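Long-range contacts in 23S rRNA (guanine(2535)-N(1))-methyltransferase (Streptomyces viridochromogenes, PDB 1O9G), which methylates N1 of guanine-2535 in 23S ribosomal RNA with S-adenosyl-L-methionine as methyl donor, conferring resistance to the orthosomycin antibiotic avilamycin: residues 14-19 / 132-137; 214-219 / 234-239. The protein carries 3 engineered substitutions. One frame throughout, in Å; residues are numbered along the deposited sequence.

In the fold
From the N terminus the chain first runs through a long loop that precedes helix 33-45, and contact 1 pins residues 14-19 of that loop to helix 122-140. The span it closes, 112 residues, takes in the sheet strands 53-57 and 77-84 with their helices. The chain then adds strands 147-151, 171-175 and 209-214 to the Rossmann-like methyltransferase sheet; contact 2 opens at the end of the last of these. That contact sets the end of strand 209-214 and the loop after it alongside antiparallel strand 235-241, closing a short excursion through strand 228-232. The two contacts follow one another without nesting or crossing, and their centres lie about 28 Å apart.

Contact 1 of 2, residues 14-19 / 132-137; sequences SDLACG and RRLRER
The carboxylate of Asp-15 lies at the edges of two guanidinium groups, those of Arg-133 and Arg-137, one helical turn apart. Its plane is tilted 24° from that of Arg-133 and only 13° from that of Arg-137. The carbonyl O of Arg-133 sits over one face of the Arg-137 guanidinium, 3.9 Å above its plane. Arg-133 grips the carboxylate side-on: NH2 reaches Asp-15 OD1 and NE reaches Asp-15 OD2, each at 2.9 Å, and both meet the syn side, somewhat out of the carboxylate plane, in nearly straight bonds. Arg-137 NH2 approaches Asp-15 OD2 from the anti side, also at 2.9 Å, and a water adds a further bond to this oxygen. Both arginine chains bend at chi3, near -70°, which turns their ends onto the same acid. Three salt-bridge hydrogen bonds thus fix the rotation of a buried carboxylate, and the two positive groups probably favour its ionised form. Next to this network Leu-16 CD2 packs on Leu-134 CD2 at 3.7 Å. Leu-16 also touches Leu-71 and Leu-72 of helix 64-72; the N-terminal loop thus touches both helix 64-72 and helix 122-140, while Arg-135 of the latter turns to helix 102-119.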
ATOM      1  N   SER A  14       1.388  -4.823 -16.481  1.00 26.35           N
ATOM      2  CA  SER A  14       0.039  -4.973 -17.001  1.00 26.00           C
ATOM      3  C   SER A  14      -0.764  -5.997 -16.169  1.00 22.51           C
ATOM      4  O   SER A  14      -1.954  -5.829 -15.972  1.00 20.64           O
ATOM      5  CB  SER A  14       0.056  -5.282 -18.513  1.00 28.20           C
ATOM      6  OG  SER A  14       0.568  -6.568 -18.825  1.00 32.68           O
ATOM      7  N   ASP A  15      -0.111  -7.035 -15.654  1.00 21.19           N
ATOM      8  CA  ASP A  15      -0.827  -8.053 -14.904  1.00 18.78           C
ATOM      9  C   ASP A  15      -1.386  -7.502 -13.593  1.00 17.55           C
ATOM     10  O   ASP A  15      -2.353  -8.042 -13.074  1.00 16.69           O
ATOM     11  CB  ASP A  15       0.052  -9.248 -14.548  1.00 19.13           C
ATOM     12  CG  ASP A  15       0.437 -10.065 -15.747  1.00 20.43           C
ATOM     13  OD1 ASP A  15      -0.078  -9.814 -16.868  1.00 21.68           O
ATOM     14  OD2 ASP A  15       1.287 -10.973 -15.663  1.00 22.68           O
ATOM     15  N   LEU A  16      -0.769  -6.449 -13.062  1.00 17.15           N
ATOM     16  CA  LEU A  16      -1.196  -5.806 -11.817  1.00 15.75           C
ATOM     17  C   LEU A  16      -2.150  -4.626 -12.032  1.00 16.45           C
ATOM     18  O   LEU A  16      -2.532  -3.958 -11.089  1.00 15.81           O
ATOM     19  CB  LEU A  16       0.028  -5.397 -10.967  1.00 16.49           C
ATOM     20  CG  LEU A  16       0.820  -6.574 -10.394  1.00 15.88           C
ATOM     21  CD1 LEU A  16       2.193  -6.052  -9.888  1.00 19.30           C
ATOM     22  CD2 LEU A  16       0.063  -7.306  -9.338  1.00 16.45           C
ATOM     23  N   ALA A  17      -2.562  -4.391 -13.267  1.00 16.66           N
ATOM     24  CA  ALA A  17      -3.422  -3.266 -13.579  1.00 16.88           C
ATOM     25  C   ALA A  17      -4.745  -3.377 -12.834  1.00 16.37           C
ATOM     26  O   ALA A  17      -5.323  -4.437 -12.696  1.00 17.20           O
ATOM     27  CB  ALA A  17      -3.691  -3.174 -15.070  1.00 16.98           C
ATOM     28  N   CYS A  18      -5.256  -2.257 -12.377  1.00 18.02           N
ATOM     29  CA  CYS A  18      -6.500  -2.283 -11.660  1.00 18.52           C
ATOM     30  C   CYS A  18      -7.659  -2.697 -12.581  1.00 18.82           C
ATOM     31  O   CYS A  18      -7.785  -2.202 -13.703  1.00 20.35           O
ATOM     32  CB  CYS A  18      -6.710  -0.933 -11.037  1.00 19.38           C
ATOM     33  SG  CYS A  18      -7.985  -0.883  -9.778  1.00 23.16           S
ATOM     34  N   GLY A  19      -8.475  -3.644 -12.137  1.00 17.94           N
ATOM     35  CA  GLY A  19      -9.610  -4.130 -12.895  1.00 18.76           C
ATOM     36  C   GLY A  19      -9.350  -5.324 -13.807  1.00 19.10           C
ATOM     37  O   GLY A  19     -10.236  -5.754 -14.557  1.00 21.78           O
ATOM     38  N   ARG A 132      -3.058 -16.322 -13.557  1.00 17.46           N
ATOM     39  CA  ARG A 132      -2.196 -17.493 -13.583  1.00 19.66           C
ATOM     40  C   ARG A 132      -0.735 -17.070 -13.418  1.00 19.54           C
ATOM     41  O   ARG A 132      -0.028 -17.654 -12.607  1.00 19.93           O
ATOM     42  CB  ARG A 132      -2.366 -18.279 -14.885  1.00 21.46           C
ATOM     43  CG  ARG A 132      -1.329 -19.369 -15.078  1.00 26.12           C
ATOM     44  CD  ARG A 132      -1.407 -20.058 -16.441  1.00 31.62           C
ATOM     45  NE  ARG A 132      -1.225 -19.130 -17.572  1.00 36.12           N
ATOM     46  CZ  ARG A 132      -0.051 -18.592 -17.933  1.00 40.31           C
ATOM     47  NH1 ARG A 132       1.065 -18.848 -17.248  1.00 42.00           N
ATOM     48  NH2 ARG A 132       0.016 -17.775 -18.981  1.00 41.47           N
ATOM     49  N   ARG A 133      -0.287 -16.068 -14.165  1.00 18.90           N
ATOM     50  CA  ARG A 133       1.098 -15.613 -14.073  1.00 19.13           C
ATOM     51  C   ARG A 133       1.425 -15.062 -12.678  1.00 17.95           C
ATOM     52  O   ARG A 133       2.504 -15.360 -12.110  1.00 18.98           O
ATOM     53  CB  ARG A 133       1.442 -14.582 -15.133  1.00 19.90           C
ATOM     54  CG  ARG A 133       1.518 -15.123 -16.557  1.00 23.03           C
ATOM     55  CD  ARG A 133       2.082 -14.114 -17.508  1.00 26.74           C
ATOM     56  NE  ARG A 133       1.145 -13.015 -17.721  1.00 27.85           N
ATOM     57  CZ  ARG A 133       0.230 -12.960 -18.682  1.00 25.22           C
ATOM     58  NH1 ARG A 133       0.132 -13.904 -19.609  1.00 29.12           N
ATOM     59  NH2 ARG A 133      -0.589 -11.926 -18.747  1.00 22.58           N
ATOM     60  N   LEU A 134       0.505 -14.307 -12.112  1.00 16.21           N
ATOM     61  CA  LEU A 134       0.710 -13.754 -10.771  1.00 15.30           C
ATOM     62  C   LEU A 134       0.820 -14.886  -9.758  1.00 15.43           C
ATOM     63  O   LEU A 134       1.616 -14.787  -8.827  1.00 15.65           O
ATOM     64  CB  LEU A 134      -0.408 -12.754 -10.379  1.00 14.64           C
ATOM     65  CG  LEU A 134      -0.405 -11.430 -11.128  1.00 15.52           C
ATOM     66  CD1 LEU A 134      -1.692 -10.665 -10.781  1.00 15.92           C
ATOM     67  CD2 LEU A 134       0.832 -10.623 -10.786  1.00 15.09           C
ATOM     68  N   ARG A 135      -0.019 -15.906  -9.878  1.00 15.43           N
ATOM     69  CA  ARG A 135       0.047 -17.078  -8.999  1.00 15.78           C
ATOM     70  C   ARG A 135       1.381 -17.801  -9.120  1.00 17.13           C
ATOM     71  O   ARG A 135       1.963 -18.184  -8.112  1.00 17.25           O
ATOM     72  CB  ARG A 135      -1.093 -18.054  -9.234  1.00 17.91           C
ATOM     73  CG  ARG A 135      -1.063 -19.283  -8.345  1.00 19.63           C
ATOM     74  CD  ARG A 135      -2.230 -20.243  -8.488  1.00 24.19           C
ATOM     75  NE  ARG A 135      -2.685 -20.385  -9.861  1.00 26.66           N
ATOM     76  CZ  ARG A 135      -2.067 -21.057 -10.811  1.00 32.51           C
ATOM     77  NH1 ARG A 135      -0.953 -21.733 -10.557  1.00 35.24           N
ATOM     78  NH2 ARG A 135      -2.600 -21.081 -12.031  1.00 32.25           N
ATOM     79  N   GLU A 136       1.863 -17.989 -10.337  1.00 18.35           N
ATOM     80  CA  GLU A 136       3.136 -18.656 -10.552  1.00 21.02           C
ATOM     81  C   GLU A 136       4.292 -17.872  -9.914  1.00 20.44           C
ATOM     82  O   GLU A 136       5.158 -18.475  -9.278  1.00 21.61           O
ATOM     83  CB  GLU A 136       3.381 -18.931 -12.043  1.00 23.91           C
ATOM     84  CG  GLU A 136       2.358 -19.899 -12.632  1.00 27.36           C
ATOM     85  CD  GLU A 136       2.398 -20.001 -14.146  1.00 34.76           C
ATOM     86  OE1 GLU A 136       2.995 -19.118 -14.810  1.00 37.50           O
ATOM     87  OE2 GLU A 136       1.818 -20.982 -14.664  1.00 37.81           O
ATOM     88  N   ARG A 137       4.304 -16.555 -10.059  1.00 19.42           N
ATOM     89  CA  ARG A 137       5.306 -15.716  -9.411  1.00 19.47           C
ATOM     90  C   ARG A 137       5.177 -15.765  -7.879  1.00 17.05           C
ATOM     91  O   ARG A 137       6.186 -15.940  -7.197  1.00 17.76           O
ATOM     92  CB  ARG A 137       5.272 -14.263  -9.937  1.00 19.54           C
ATOM     93  CG  ARG A 137       5.833 -14.124 -11.334  1.00 24.34           C
ATOM     94  CD  ARG A 137       6.092 -12.699 -11.832  1.00 27.53           C
ATOM     95  NE  ARG A 137       4.883 -11.915 -12.112  1.00 28.20           N
ATOM     96  CZ  ARG A 137       4.204 -11.921 -13.265  1.00 27.67           C
ATOM     97  NH1 ARG A 137       4.573 -12.702 -14.281  1.00 30.93           N
ATOM     98  NH2 ARG A 137       3.142 -11.133 -13.417  1.00 25.30           N
TER
HETATM   99  O   HOH W   1       4.196 -11.028 -16.821  1.00 39.84           O

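Contact 2 of 2, residues 214-219 / 234-239; sequences DRSRKI and TRSAVM. Engineered in segment 234-239: Met-239 (natural residue Leu).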
ATOM      1  N   ASP A 214       0.443  11.982  -1.553  1.00 20.07           N
ATOM      2  CA  ASP A 214      -0.728  12.864  -1.701  1.00 24.27           C
ATOM      3  C   ASP A 214      -0.662  13.503  -3.079  1.00 25.82           C
ATOM      4  O   ASP A 214       0.382  13.503  -3.721  1.00 25.00           O
ATOM      5  CB  ASP A 214      -0.658  13.965  -0.634  1.00 27.54           C
ATOM      6  CG  ASP A 214      -2.014  14.533  -0.220  1.00 32.88           C
ATOM      7  OD1 ASP A 214      -3.026  14.423  -0.956  1.00 36.72           O
ATOM      8  OD2 ASP A 214      -2.143  15.149   0.859  1.00 38.38           O
ATOM      9  N   ARG A 215      -1.783  14.061  -3.514  1.00 36.54           N
ATOM     10  CA  ARG A 215      -1.818  14.940  -4.667  1.00 38.40           C
ATOM     11  C   ARG A 215      -1.411  16.322  -4.185  1.00 36.26           C
ATOM     12  O   ARG A 215      -2.249  17.145  -3.799  1.00 37.98           O
ATOM     13  CB  ARG A 215      -3.220  14.969  -5.265  1.00 42.50           C
ATOM     14  CG  ARG A 215      -3.320  15.684  -6.597  1.00 46.72           C
ATOM     15  CD  ARG A 215      -3.027  14.784  -7.787  1.00 52.11           C
ATOM     16  NE  ARG A 215      -3.944  13.642  -7.879  1.00 57.03           N
ATOM     17  CZ  ARG A 215      -3.655  12.472  -8.454  1.00 60.72           C
ATOM     18  NH1 ARG A 215      -2.461  12.256  -9.005  1.00 60.81           N
ATOM     19  NH2 ARG A 215      -4.573  11.507  -8.490  1.00 65.05           N
ATOM     20  N   SER A 216      -0.110  16.563  -4.171  1.00 33.35           N
ATOM     21  CA  SER A 216       0.406  17.872  -3.806  1.00 32.61           C
ATOM     22  C   SER A 216       1.828  18.061  -4.292  1.00 31.25           C
ATOM     23  O   SER A 216       2.434  17.156  -4.846  1.00 30.37           O
ATOM     24  CB  SER A 216       0.344  18.079  -2.306  1.00 31.30           C
ATOM     25  OG  SER A 216       1.404  17.402  -1.697  1.00 30.66           O
ATOM     26  N   ARG A 217       2.343  19.268  -4.109  1.00 31.67           N
ATOM     27  CA  ARG A 217       3.701  19.583  -4.528  1.00 32.91           C
ATOM     28  C   ARG A 217       4.688  19.207  -3.425  1.00 30.39           C
ATOM     29  O   ARG A 217       5.836  18.868  -3.710  1.00 31.38           O
ATOM     30  CB  ARG A 217       3.827  21.070  -4.896  1.00 36.07           C
ATOM     31  CG  ARG A 217       2.738  21.622  -5.839  1.00 40.87           C
ATOM     32  CD  ARG A 217       2.193  20.651  -6.897  1.00 43.37           C
ATOM     33  NE  ARG A 217       3.080  20.525  -8.059  1.00 48.65           N
ATOM     34  CZ  ARG A 217       3.383  19.381  -8.682  1.00 50.38           C
ATOM     35  NH1 ARG A 217       2.892  18.214  -8.270  1.00 49.58           N
ATOM     36  NH2 ARG A 217       4.194  19.403  -9.733  1.00 54.20           N
ATOM     37  N   LYS A 218       4.228  19.261  -2.179  1.00 28.37           N
ATOM     38  CA  LYS A 218       5.075  19.079  -1.005  1.00 27.88           C
ATOM     39  C   LYS A 218       4.196  18.814   0.226  1.00 26.25           C
ATOM     40  O   LYS A 218       3.369  19.646   0.593  1.00 29.18           O
ATOM     41  CB  LYS A 218       5.945  20.322  -0.780  1.00 30.71           C
ATOM     42  CG  LYS A 218       7.060  20.116   0.238  1.00 32.17           C
ATOM     43  CD  LYS A 218       8.142  21.186   0.159  1.00 38.71           C
ATOM     44  CE  LYS A 218       9.047  21.027  -1.082  1.00 42.62           C
ATOM     45  NZ  LYS A 218       9.546  19.627  -1.291  1.00 42.13           N
ATOM     46  N   ILE A 219       4.387  17.667   0.882  1.00 24.07           N
ATOM     47  CA  ILE A 219       3.603  17.309   2.056  1.00 23.91           C
ATOM     48  C   ILE A 219       4.243  17.911   3.296  1.00 24.99           C
ATOM     49  O   ILE A 219       5.410  17.667   3.555  1.00 25.05           O
ATOM     50  CB  ILE A 219       3.516  15.780   2.167  1.00 21.95           C
ATOM     51  CG1 ILE A 219       2.664  15.240   1.012  1.00 23.48           C
ATOM     52  CG2 ILE A 219       2.919  15.362   3.524  1.00 22.48           C
ATOM     53  CD1 ILE A 219       2.829  13.754   0.759  1.00 24.08           C
ATOM     54  N   THR A 234       1.635  14.580 -10.796  1.00 58.07           N
ATOM     55  CA  THR A 234       0.836  15.400  -9.884  1.00 59.47           C
ATOM     56  C   THR A 234       0.936  14.945  -8.408  1.00 47.73           C
ATOM     57  O   THR A 234       0.251  15.492  -7.543  1.00 52.20           O
ATOM     58  CB  THR A 234      -0.647  15.393 -10.338  1.00 79.88           C
ATOM     59  OG1 THR A 234      -0.729  15.305 -11.769  1.00 98.79           O
ATOM     60  CG2 THR A 234      -1.329  16.719 -10.032  1.00 91.44           C
ATOM     61  N   ARG A 235       1.788  13.960  -8.124  1.00 28.88           N
ATOM     62  CA  ARG A 235       1.883  13.380  -6.786  1.00 26.44           C
ATOM     63  C   ARG A 235       3.235  13.683  -6.116  1.00 25.34           C
ATOM     64  O   ARG A 235       4.243  13.800  -6.779  1.00 27.64           O
ATOM     65  CB  ARG A 235       1.712  11.868  -6.862  1.00 26.79           C
ATOM     66  CG  ARG A 235       0.257  11.369  -6.920  1.00 29.05           C
ATOM     67  CD  ARG A 235       0.158   9.860  -6.704  1.00 31.77           C
ATOM     68  NE  ARG A 235      -1.194   9.305  -6.877  1.00 35.18           N
ATOM     69  CZ  ARG A 235      -1.747   9.061  -8.050  1.00 36.00           C
ATOM     70  NH1 ARG A 235      -2.971   8.542  -8.125  1.00 40.97           N
ATOM     71  NH2 ARG A 235      -1.088   9.341  -9.172  1.00 36.48           N
ATOM     72  N   SER A 236       3.234  13.850  -4.796  1.00 23.45           N
ATOM     73  CA  SER A 236       4.462  13.874  -4.033  1.00 23.25           C
ATOM     74  C   SER A 236       4.408  12.817  -2.931  1.00 20.74           C
ATOM     75  O   SER A 236       3.354  12.297  -2.599  1.00 20.18           O
ATOM     76  CB  SER A 236       4.734  15.254  -3.438  1.00 26.13           C
ATOM     77  OG  SER A 236       3.765  15.591  -2.474  1.00 28.33           O
ATOM     78  N   ALA A 237       5.567  12.491  -2.399  1.00 20.52           N
ATOM     79  CA  ALA A 237       5.684  11.620  -1.248  1.00 19.14           C
ATOM     80  C   ALA A 237       6.717  12.181  -0.299  1.00 19.04           C
ATOM     81  O   ALA A 237       7.595  12.931  -0.704  1.00 23.62           O
ATOM     82  CB  ALA A 237       6.049  10.227  -1.680  1.00 19.88           C
ATOM     83  N   VAL A 238       6.584  11.805   0.966  1.00 17.28           N
ATOM     84  CA  VAL A 238       7.554  12.148   1.995  1.00 17.64           C
ATOM     85  C   VAL A 238       7.714  10.914   2.880  1.00 16.09           C
ATOM     86  O   VAL A 238       6.775  10.168   3.079  1.00 17.00           O
ATOM     87  CB  VAL A 238       7.120  13.402   2.799  1.00 18.55           C
ATOM     88  CG1 VAL A 238       5.859  13.152   3.595  1.00 17.96           C
ATOM     89  CG2 VAL A 238       8.269  13.873   3.675  1.00 21.43           C
HETATM   90  N   MSE A 239       8.945  10.732   3.366  1.00 17.86           N
HETATM   91  CA  MSE A 239       9.237   9.646   4.294  1.00 17.59           C
HETATM   92  C   MSE A 239       9.882  10.204   5.541  1.00 17.36           C
HETATM   93  O   MSE A 239      10.724  11.061   5.456  1.00 19.67           O
HETATM   94  CB  MSE A 239      10.252   8.685   3.673  1.00 22.04           C
HETATM   95  CG  MSE A 239       9.856   8.080   2.365  1.00 26.57           C
HETATM   96 SE   MSE A 239      11.230   6.904   1.703  1.00 38.49          SE
HETATM   97  CE  MSE A 239      12.799   7.633   2.666  1.00 41.55           C
TER
HETATM   98  O   HOH W   2       4.810  16.846  -7.038  1.00 41.72           O
HETATM   99  O   HOH W   3      -0.166  18.502  -7.624  1.00 39.52           O
HETATM  100  O   HOH W   4       6.671  15.798  -0.434  1.00 20.62           O
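Ser-216 and Ser-236 both hold OG between the backbone N and the carbonyl carbon (chi1 78° and 66°), which brings the two hydroxyls together in a hydrogen bond of 3.1 Å. Nearby, Arg-215 bends at chi2 and chi3, and its CD comes close to CG2 of the poorly ordered Thr-234, a doubtful approach. This folding carries its guanidinium to that of the extended Arg-235, where Arg-215 NH1 lies over one face, 3.2 Å from Arg-235 NH2. The planes are 63° apart, and two like charges at this range would be expected to repel. The backbones join through one antiparallel hydrogen-bonded pair: Asp-214 N donates to Ser-236 O and Ser-236 N to Asp-214 O, both at 3.1 Å. Beyond it residues 214-216 form an inverse gamma turn centred on Arg-215, its closing bond weak. Direct backbone pairing then gives way to water: one molecule accepts from Ile-219 N and donates to Ala-237 O, and another donates to both Ser-216 O and Arg-235 O. Ile-219 CG2 meets Val-238 CG1 at 3.7 Å, a contact of two buried side chains. The Asp-214 carboxylate turns elsewhere, with OD2 accepting from Val-188 N. Strand 235-241, inserted antiparallel between strands 209-214 and 228-232, is the reversed seventh strand of the class I methyltransferase fold, and Arg-235 and Ala-237 rest against helix 33-45.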